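Long-range contact in MdcD (Pseudomonas aeruginosa, PDB 5VIP), which is probably the beta subunit of a biotin-independent malonate decarboxylase, with a carboxyltransferase-type fold of the ClpP/crotonase clan and a likely role in decarboxylation: residues N104-T118 against R145-C159. Sequence-based numbering, arbitrary orientation.
Sequences NRNGVPTRALLLLET and RYQPVVAVIAGPVGC
Tyr146 lies beside Asn104 and Arg105. Its ring plane is 16° from the Asn104 amide. Asn104 CB sits 3.6 Å from Tyr146 CG. Arg145 CB packs over one ring face, offset toward the rim. At the ring edge, Arg105 NH1 donates to Tyr146 OH (3.1 Å). The guanidinium is turned 74° from the ring. The Arg105 chain bends at chi3 (-80°), which brings NH1 back to the hydroxyl. Arg105 and Arg145 come close here, but both form salt bridges to Asp142. Asn104 ND2 donates to a lone pair of Thr110 O, which lies in the plane of the amide; this fixes the amide's rotation. ND2 also bonds Ala100 O. Gln147 crosses Asn104 at about a right angle. Its CG lies against Asn104 OD1, and its NE2 gives OD1 a weak bond.

Strands 111-115 and 150-153 then run parallel, as neighbours in a beta-alpha-beta unit, joined through helix 126-143. Leu114 N bonds Val150 O, and Leu114 O accepts from Val152 N (2.8 Å). Leu113 CD1 touches Val150 and Val152 on the face covered by helix 229-242. On the other face, Leu114 CD1 meets Val149 CG1 (3.8 Å).

Past the strands, Glu117 bends at chi2 into the 154-158 loop. Its OE1 accepts from Ala154 N and Gly155 N, both at 2.9 Å. OE2 accepts from Gly158 N at 2.8 Å. Beyond the loop the backbones meet again: Thr118 N bonds Gly158 O, beside a single bridge between Thr118 and Cys159. Arg21 bonds Gly155 O and makes a long, weak ion pair with OE1. Three backbone N-H groups thus grip one buried carboxylate, which, with Arg21 near, probably favours its ionised form. Glu117 ties the loop, with its cis peptide before Pro156, to the chain just past strand 111-115.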
ATOM      1  N   ASN B 104      18.779   0.198 -11.990  1.00 16.68           N
ATOM      2  CA  ASN B 104      19.553  -0.769 -11.223  1.00 19.13           C
ATOM      3  C   ASN B 104      19.707  -2.092 -11.966  1.00 19.22           C
ATOM      4  O   ASN B 104      20.768  -2.719 -11.896  1.00 24.18           O
ATOM      5  CB  ASN B 104      18.921  -0.992  -9.843  1.00 16.90           C
ATOM      6  CG  ASN B 104      19.358   0.062  -8.842  1.00 19.51           C
ATOM      7  OD1 ASN B 104      20.404  -0.073  -8.208  1.00 15.74           O
ATOM      8  ND2 ASN B 104      18.579   1.134  -8.721  1.00 16.44           N
ATOM      9  N   ARG B 105      18.668  -2.509 -12.684  1.00 20.70           N
ATOM     10  CA  ARG B 105      18.771  -3.721 -13.504  1.00 25.76           C
ATOM     11  C   ARG B 105      19.732  -3.514 -14.675  1.00 27.08           C
ATOM     12  O   ARG B 105      20.245  -4.480 -15.234  1.00 30.63           O
ATOM     13  CB  ARG B 105      17.404  -4.164 -14.025  1.00 20.85           C
ATOM     14  CG  ARG B 105      16.578  -4.897 -12.982  1.00 20.50           C
ATOM     15  CD  ARG B 105      15.274  -5.404 -13.561  1.00 24.07           C
ATOM     16  NE  ARG B 105      14.249  -4.364 -13.647  1.00 27.79           N
ATOM     17  CZ  ARG B 105      13.417  -4.067 -12.652  1.00 23.74           C
ATOM     18  NH1 ARG B 105      13.509  -4.717 -11.504  1.00 23.45           N
ATOM     19  NH2 ARG B 105      12.504  -3.122 -12.799  1.00 27.79           N
ATOM     20  N   ASN B 106      19.977  -2.252 -15.029  1.00 24.18           N
ATOM     21  CA  ASN B 106      20.947  -1.903 -16.067  1.00 25.06           C
ATOM     22  C   ASN B 106      22.325  -1.558 -15.496  1.00 27.58           C
ATOM     23  O   ASN B 106      23.177  -1.035 -16.209  1.00 30.78           O
ATOM     24  CB  ASN B 106      20.447  -0.717 -16.901  1.00 29.40           C
ATOM     25  CG  ASN B 106      19.221  -1.052 -17.733  1.00 34.62           C
ATOM     26  OD1 ASN B 106      19.030  -2.192 -18.161  1.00 37.10           O
ATOM     27  ND2 ASN B 106      18.391  -0.044 -17.986  1.00 35.52           N
ATOM     28  N   GLY B 107      22.536  -1.840 -14.214  1.00 23.55           N
ATOM     29  CA  GLY B 107      23.826  -1.618 -13.585  1.00 26.24           C
ATOM     30  C   GLY B 107      24.086  -0.215 -13.070  1.00 24.01           C
ATOM     31  O   GLY B 107      25.218   0.115 -12.727  1.00 26.49           O
ATOM     32  N   VAL B 108      23.043   0.611 -13.011  1.00 20.73           N
ATOM     33  CA  VAL B 108      23.173   1.993 -12.554  1.00 21.10           C
ATOM     34  C   VAL B 108      22.510   2.113 -11.185  1.00 19.33           C
ATOM     35  O   VAL B 108      21.320   1.904 -11.084  1.00 19.21           O
ATOM     36  CB  VAL B 108      22.517   2.977 -13.541  1.00 22.45           C
ATOM     37  CG1 VAL B 108      22.534   4.407 -12.979  1.00 21.68           C
ATOM     38  CG2 VAL B 108      23.206   2.910 -14.903  1.00 27.17           C
ATOM     39  N   PRO B 109      23.285   2.441 -10.135  1.00 17.01           N
ATOM     40  CA  PRO B 109      22.795   2.302  -8.754  1.00 18.70           C
ATOM     41  C   PRO B 109      21.927   3.472  -8.283  1.00 17.56           C
ATOM     42  O   PRO B 109      22.204   4.090  -7.258  1.00 16.94           O
ATOM     43  CB  PRO B 109      24.087   2.222  -7.939  1.00 17.49           C
ATOM     44  CG  PRO B 109      25.058   3.065  -8.733  1.00 21.07           C
ATOM     45  CD  PRO B 109      24.718   2.798 -10.182  1.00 19.08           C
ATOM     46  N   THR B 110      20.874   3.762  -9.032  1.00 17.51           N
ATOM     47  CA  THR B 110      20.031   4.913  -8.723  1.00 17.65           C
ATOM     48  C   THR B 110      19.280   4.743  -7.404  1.00 16.75           C
ATOM     49  O   THR B 110      18.676   3.704  -7.139  1.00 19.29           O
ATOM     50  CB  THR B 110      19.055   5.176  -9.869  1.00 18.37           C
ATOM     51  OG1 THR B 110      19.824   5.489 -11.036  1.00 17.17           O
ATOM     52  CG2 THR B 110      18.134   6.356  -9.546  1.00 12.85           C
ATOM     53  N   ARG B 111      19.362   5.785  -6.585  1.00 16.52           N
ATOM     54  CA  ARG B 111      18.784   5.830  -5.252  1.00 17.96           C
ATOM     55  C   ARG B 111      17.519   6.678  -5.281  1.00 14.70           C
ATOM     56  O   ARG B 111      17.510   7.725  -5.902  1.00 15.35           O
ATOM     57  CB  ARG B 111      19.796   6.426  -4.261  1.00 17.86           C
ATOM     58  CG  ARG B 111      21.236   5.906  -4.399  1.00 25.35           C
ATOM     59  CD  ARG B 111      22.225   6.879  -3.796  1.00 25.22           C
ATOM     60  NE  ARG B 111      23.363   6.219  -3.122  1.00 23.12           N
ATOM     61  CZ  ARG B 111      24.220   6.852  -2.322  1.00 28.25           C
ATOM     62  NH1 ARG B 111      24.083   8.165  -2.082  1.00 19.93           N
ATOM     63  NH2 ARG B 111      25.214   6.174  -1.740  1.00 28.94           N
ATOM     64  N   ALA B 112      16.458   6.245  -4.601  1.00 14.88           N
ATOM     65  CA  ALA B 112      15.226   7.021  -4.555  1.00 13.18           C
ATOM     66  C   ALA B 112      14.979   7.579  -3.156  1.00 12.09           C
ATOM     67  O   ALA B 112      15.068   6.855  -2.149  1.00 10.25           O
ATOM     68  CB  ALA B 112      14.019   6.167  -5.007  1.00 10.10           C
ATOM     69  N   LEU B 113      14.656   8.867  -3.112  1.00 11.39           N
ATOM     70  CA  LEU B 113      14.401   9.592  -1.879  1.00 11.05           C
ATOM     71  C   LEU B 113      12.985  10.160  -1.923  1.00 12.38           C
ATOM     72  O   LEU B 113      12.627  10.892  -2.867  1.00 11.57           O
ATOM     73  CB  LEU B 113      15.423  10.715  -1.697  1.00 12.90           C
ATOM     74  CG  LEU B 113      15.279  11.694  -0.532  1.00 12.96           C
ATOM     75  CD1 LEU B 113      15.345  10.960   0.813  1.00 11.97           C
ATOM     76  CD2 LEU B 113      16.368  12.736  -0.618  1.00 10.99           C
ATOM     77  N   LEU B 114      12.179   9.799  -0.924  1.00 10.51           N
ATOM     78  CA  LEU B 114      10.771  10.206  -0.879  1.00 11.19           C
ATOM     79  C   LEU B 114      10.532  11.199   0.252  1.00 14.58           C
ATOM     80  O   LEU B 114      10.751  10.875   1.419  1.00 12.92           O
ATOM     81  CB  LEU B 114       9.853   8.985  -0.688  1.00 11.16           C
ATOM     82  CG  LEU B 114       9.967   7.877  -1.730  1.00 13.71           C
ATOM     83  CD1 LEU B 114       9.041   6.699  -1.359  1.00 10.73           C
ATOM     84  CD2 LEU B 114       9.602   8.438  -3.102  1.00 15.99           C
ATOM     85  N   LEU B 115      10.055  12.390  -0.102  1.00 10.98           N
ATOM     86  CA  LEU B 115       9.654  13.385   0.888  1.00 13.92           C
ATOM     87  C   LEU B 115       8.129  13.371   1.009  1.00 17.09           C
ATOM     88  O   LEU B 115       7.413  13.932   0.165  1.00 15.95           O
ATOM     89  CB  LEU B 115      10.154  14.776   0.487  1.00 13.00           C
ATOM     90  CG  LEU B 115      11.559  15.207   0.937  1.00 21.66           C
ATOM     91  CD1 LEU B 115      12.615  14.103   0.866  1.00 17.29           C
ATOM     92  CD2 LEU B 115      12.024  16.442   0.174  1.00 12.94           C
ATOM     93  N   LEU B 116       7.636  12.736   2.065  1.00 13.72           N
ATOM     94  CA  LEU B 116       6.219  12.392   2.157  1.00 17.82           C
ATOM     95  C   LEU B 116       5.409  13.333   3.046  1.00 24.11           C
ATOM     96  O   LEU B 116       5.325  13.141   4.260  1.00 27.15           O
ATOM     97  CB  LEU B 116       6.084  10.955   2.670  1.00 17.97           C
ATOM     98  CG  LEU B 116       6.760   9.917   1.769  1.00 16.90           C
ATOM     99  CD1 LEU B 116       6.579   8.499   2.302  1.00 19.34           C
ATOM    100  CD2 LEU B 116       6.226  10.019   0.351  1.00 19.49           C
ATOM    101  N   GLU B 117       4.811  14.349   2.433  1.00 18.61           N
ATOM    102  CA  GLU B 117       3.892  15.242   3.139  1.00 18.58           C
ATOM    103  C   GLU B 117       2.537  15.057   2.488  1.00 20.48           C
ATOM    104  O   GLU B 117       2.272  15.646   1.453  1.00 21.77           O
ATOM    105  CB  GLU B 117       4.338  16.701   3.046  1.00 19.91           C
ATOM    106  CG  GLU B 117       5.717  16.971   3.660  1.00 21.74           C
ATOM    107  CD  GLU B 117       5.763  16.647   5.152  1.00 30.73           C
ATOM    108  OE1 GLU B 117       6.752  16.012   5.604  1.00 31.97           O
ATOM    109  OE2 GLU B 117       4.816  17.042   5.873  1.00 26.61           O
ATOM    110  N   THR B 118       1.698  14.215   3.072  1.00 20.81           N
ATOM    111  CA  THR B 118       0.484  13.804   2.387  1.00 19.37           C
ATOM    112  C   THR B 118      -0.556  13.269   3.367  1.00 22.13           C
ATOM    113  O   THR B 118      -0.226  12.703   4.417  1.00 19.92           O
ATOM    114  CB  THR B 118       0.807  12.739   1.308  1.00 25.56           C
ATOM    115  OG1 THR B 118      -0.376  12.410   0.566  1.00 30.45           O
ATOM    116  CG2 THR B 118       1.402  11.476   1.946  1.00 23.61           C
ATOM    117  N   ARG B 145      15.139  -4.470  -3.973  1.00 14.99           N
ATOM    118  CA  ARG B 145      15.994  -5.612  -4.286  1.00 18.90           C
ATOM    119  C   ARG B 145      17.415  -5.139  -4.616  1.00 20.41           C
ATOM    120  O   ARG B 145      18.351  -5.937  -4.634  1.00 17.80           O
ATOM    121  CB  ARG B 145      15.400  -6.418  -5.438  1.00 19.26           C
ATOM    122  CG  ARG B 145      14.082  -7.084  -5.047  1.00 20.39           C
ATOM    123  CD  ARG B 145      13.557  -7.980  -6.137  1.00 28.57           C
ATOM    124  NE  ARG B 145      13.229  -7.251  -7.353  1.00 25.89           N
ATOM    125  CZ  ARG B 145      12.823  -7.849  -8.471  1.00 27.66           C
ATOM    126  NH1 ARG B 145      12.713  -9.164  -8.501  1.00 32.09           N
ATOM    127  NH2 ARG B 145      12.542  -7.139  -9.553  1.00 28.13           N
ATOM    128  N   TYR B 146      17.574  -3.835  -4.835  1.00 16.08           N
ATOM    129  CA  TYR B 146      18.848  -3.257  -5.280  1.00 17.64           C
ATOM    130  C   TYR B 146      19.368  -2.130  -4.384  1.00 17.27           C
ATOM    131  O   TYR B 146      20.567  -2.047  -4.090  1.00 18.06           O
ATOM    132  CB  TYR B 146      18.701  -2.716  -6.711  1.00 18.01           C
ATOM    133  CG  TYR B 146      17.944  -3.643  -7.627  1.00 19.04           C
ATOM    134  CD1 TYR B 146      18.570  -4.736  -8.211  1.00 19.48           C
ATOM    135  CD2 TYR B 146      16.596  -3.431  -7.899  1.00 17.44           C
ATOM    136  CE1 TYR B 146      17.874  -5.599  -9.041  1.00 20.33           C
ATOM    137  CE2 TYR B 146      15.895  -4.282  -8.729  1.00 21.71           C
ATOM    138  CZ  TYR B 146      16.542  -5.361  -9.301  1.00 23.03           C
ATOM    139  OH  TYR B 146      15.836  -6.207 -10.118  1.00 23.57           O
ATOM    140  N   GLN B 147      18.472  -1.246  -3.958  1.00 14.45           N
ATOM    141  CA  GLN B 147      18.864  -0.040  -3.215  1.00 13.64           C
ATOM    142  C   GLN B 147      17.816   0.299  -2.170  1.00 12.59           C
ATOM    143  O   GLN B 147      16.612   0.155  -2.432  1.00 13.58           O
ATOM    144  CB  GLN B 147      19.028   1.164  -4.161  1.00 17.40           C
ATOM    145  CG  GLN B 147      20.101   1.037  -5.238  1.00 17.30           C
ATOM    146  CD  GLN B 147      21.516   0.990  -4.679  1.00 21.75           C
ATOM    147  OE1 GLN B 147      21.787   1.481  -3.588  1.00 21.68           O
ATOM    148  NE2 GLN B 147      22.427   0.403  -5.437  1.00 24.06           N
ATOM    149  N   PRO B 148      18.251   0.775  -0.996  1.00 13.04           N
ATOM    150  CA  PRO B 148      17.291   1.244   0.008  1.00 12.15           C
ATOM    151  C   PRO B 148      16.567   2.507  -0.473  1.00 14.22           C
ATOM    152  O   PRO B 148      17.184   3.366  -1.099  1.00 14.56           O
ATOM    153  CB  PRO B 148      18.179   1.544   1.220  1.00 13.16           C
ATOM    154  CG  PRO B 148      19.501   1.911   0.610  1.00 12.94           C
ATOM    155  CD  PRO B 148      19.642   0.961  -0.549  1.00 13.05           C
ATOM    156  N   VAL B 149      15.270   2.594  -0.211  1.00 11.43           N
ATOM    157  CA  VAL B 149      14.532   3.838  -0.392  1.00 10.96           C
ATOM    158  C   VAL B 149      14.522   4.526   0.960  1.00 11.72           C
ATOM    159  O   VAL B 149      14.253   3.891   1.981  1.00 12.05           O
ATOM    160  CB  VAL B 149      13.094   3.605  -0.875  1.00 12.50           C
ATOM    161  CG1 VAL B 149      12.339   4.932  -0.964  1.00 12.81           C
ATOM    162  CG2 VAL B 149      13.100   2.871  -2.225  1.00 11.39           C
ATOM    163  N   VAL B 150      14.842   5.812   0.975  1.00 11.22           N
ATOM    164  CA  VAL B 150      14.781   6.586   2.200  1.00  9.80           C
ATOM    165  C   VAL B 150      13.542   7.463   2.143  1.00 13.66           C
ATOM    166  O   VAL B 150      13.309   8.138   1.147  1.00 12.51           O
ATOM    167  CB  VAL B 150      16.041   7.446   2.392  1.00 12.25           C
ATOM    168  CG1 VAL B 150      15.902   8.334   3.619  1.00 14.05           C
ATOM    169  CG2 VAL B 150      17.280   6.552   2.500  1.00 12.09           C
ATOM    170  N   ALA B 151      12.747   7.425   3.212  1.00 13.42           N
ATOM    171  CA  ALA B 151      11.574   8.286   3.344  1.00 11.08           C
ATOM    172  C   ALA B 151      11.802   9.299   4.444  1.00 12.50           C
ATOM    173  O   ALA B 151      12.173   8.940   5.560  1.00 13.45           O
ATOM    174  CB  ALA B 151      10.329   7.466   3.653  1.00 10.69           C
ATOM    175  N   VAL B 152      11.550  10.558   4.121  1.00 12.06           N
ATOM    176  CA  VAL B 152      11.710  11.658   5.057  1.00 10.94           C
ATOM    177  C   VAL B 152      10.322  12.253   5.310  1.00 15.91           C
ATOM    178  O   VAL B 152       9.608  12.634   4.371  1.00 14.31           O
ATOM    179  CB  VAL B 152      12.682  12.727   4.508  1.00 13.32           C
ATOM    180  CG1 VAL B 152      12.677  13.969   5.368  1.00 14.41           C
ATOM    181  CG2 VAL B 152      14.108  12.129   4.395  1.00 12.30           C
ATOM    182  N   ILE B 153       9.934  12.279   6.578  1.00 14.48           N
ATOM    183  CA  ILE B 153       8.651  12.849   6.989  1.00 14.25           C
ATOM    184  C   ILE B 153       8.977  13.977   7.960  1.00 16.85           C
ATOM    185  O   ILE B 153       9.415  13.724   9.077  1.00 21.23           O
ATOM    186  CB  ILE B 153       7.752  11.802   7.656  1.00 17.77           C
ATOM    187  CG1 ILE B 153       7.616  10.582   6.744  1.00 21.49           C
ATOM    188  CG2 ILE B 153       6.392  12.402   7.983  1.00 19.52           C
ATOM    189  CD1 ILE B 153       7.306   9.326   7.493  1.00 27.65           C
ATOM    190  N   ALA B 154       8.830  15.218   7.524  1.00 17.37           N
ATOM    191  CA  ALA B 154       9.322  16.328   8.336  1.00 19.30           C
ATOM    192  C   ALA B 154       8.207  17.212   8.863  1.00 24.42           C
ATOM    193  O   ALA B 154       8.435  18.027   9.755  1.00 26.16           O
ATOM    194  CB  ALA B 154      10.319  17.178   7.538  1.00 19.55           C
ATOM    195  N   GLY B 155       6.999  17.055   8.336  1.00 19.39           N
ATOM    196  CA  GLY B 155       5.945  17.993   8.663  1.00 21.45           C
ATOM    197  C   GLY B 155       6.004  19.223   7.762  1.00 24.42           C
ATOM    198  O   GLY B 155       6.957  19.404   6.989  1.00 24.64           O
ATOM    199  N   PRO B 156       5.008  20.112   7.888  1.00 25.64           N
ATOM    200  CA  PRO B 156       3.975  20.089   8.936  1.00 24.37           C
ATOM    201  C   PRO B 156       2.770  19.176   8.661  1.00 25.17           C
ATOM    202  O   PRO B 156       2.026  18.870   9.589  1.00 27.89           O
ATOM    203  CB  PRO B 156       3.527  21.551   8.997  1.00 25.01           C
ATOM    204  CG  PRO B 156       3.714  22.045   7.585  1.00 28.58           C
ATOM    205  CD  PRO B 156       4.902  21.300   7.019  1.00 27.27           C
ATOM    206  N   VAL B 157       2.564  18.750   7.421  1.00 19.27           N
ATOM    207  CA  VAL B 157       1.440  17.874   7.129  1.00 23.41           C
ATOM    208  C   VAL B 157       1.688  16.476   7.711  1.00 23.70           C
ATOM    209  O   VAL B 157       0.790  15.857   8.288  1.00 20.51           O
ATOM    210  CB  VAL B 157       1.173  17.778   5.610  1.00 22.24           C
ATOM    211  CG1 VAL B 157       0.091  16.760   5.312  1.00 21.04           C
ATOM    212  CG2 VAL B 157       0.795  19.144   5.045  1.00 31.12           C
ATOM    213  N   GLY B 158       2.921  15.993   7.600  1.00 19.76           N
ATOM    214  CA  GLY B 158       3.206  14.626   7.989  1.00 19.84           C
ATOM    215  C   GLY B 158       2.656  13.655   6.956  1.00 17.73           C
ATOM    216  O   GLY B 158       2.342  14.043   5.826  1.00 21.14           O
ATOM    217  N   CYS B 159       2.537  12.387   7.332  1.00 17.88           N
ATOM    218  CA  CYS B 159       2.209  11.348   6.364  1.00 15.70           C
ATOM    219  C   CYS B 159       1.116  10.430   6.882  1.00 17.15           C
ATOM    220  O   CYS B 159       1.332   9.693   7.847  1.00 16.30           O
ATOM    221  CB  CYS B 159       3.462  10.526   6.028  1.00 17.16           C
ATOM    222  SG  CYS B 159       3.222   9.263   4.766  1.00 19.71           S
TER
HETATM  223  O   HOH W   1      16.581   3.530  -3.732  1.00 15.90           O
HETATM  224  O   HOH W   2       8.731  15.228   4.333  1.00 21.88           O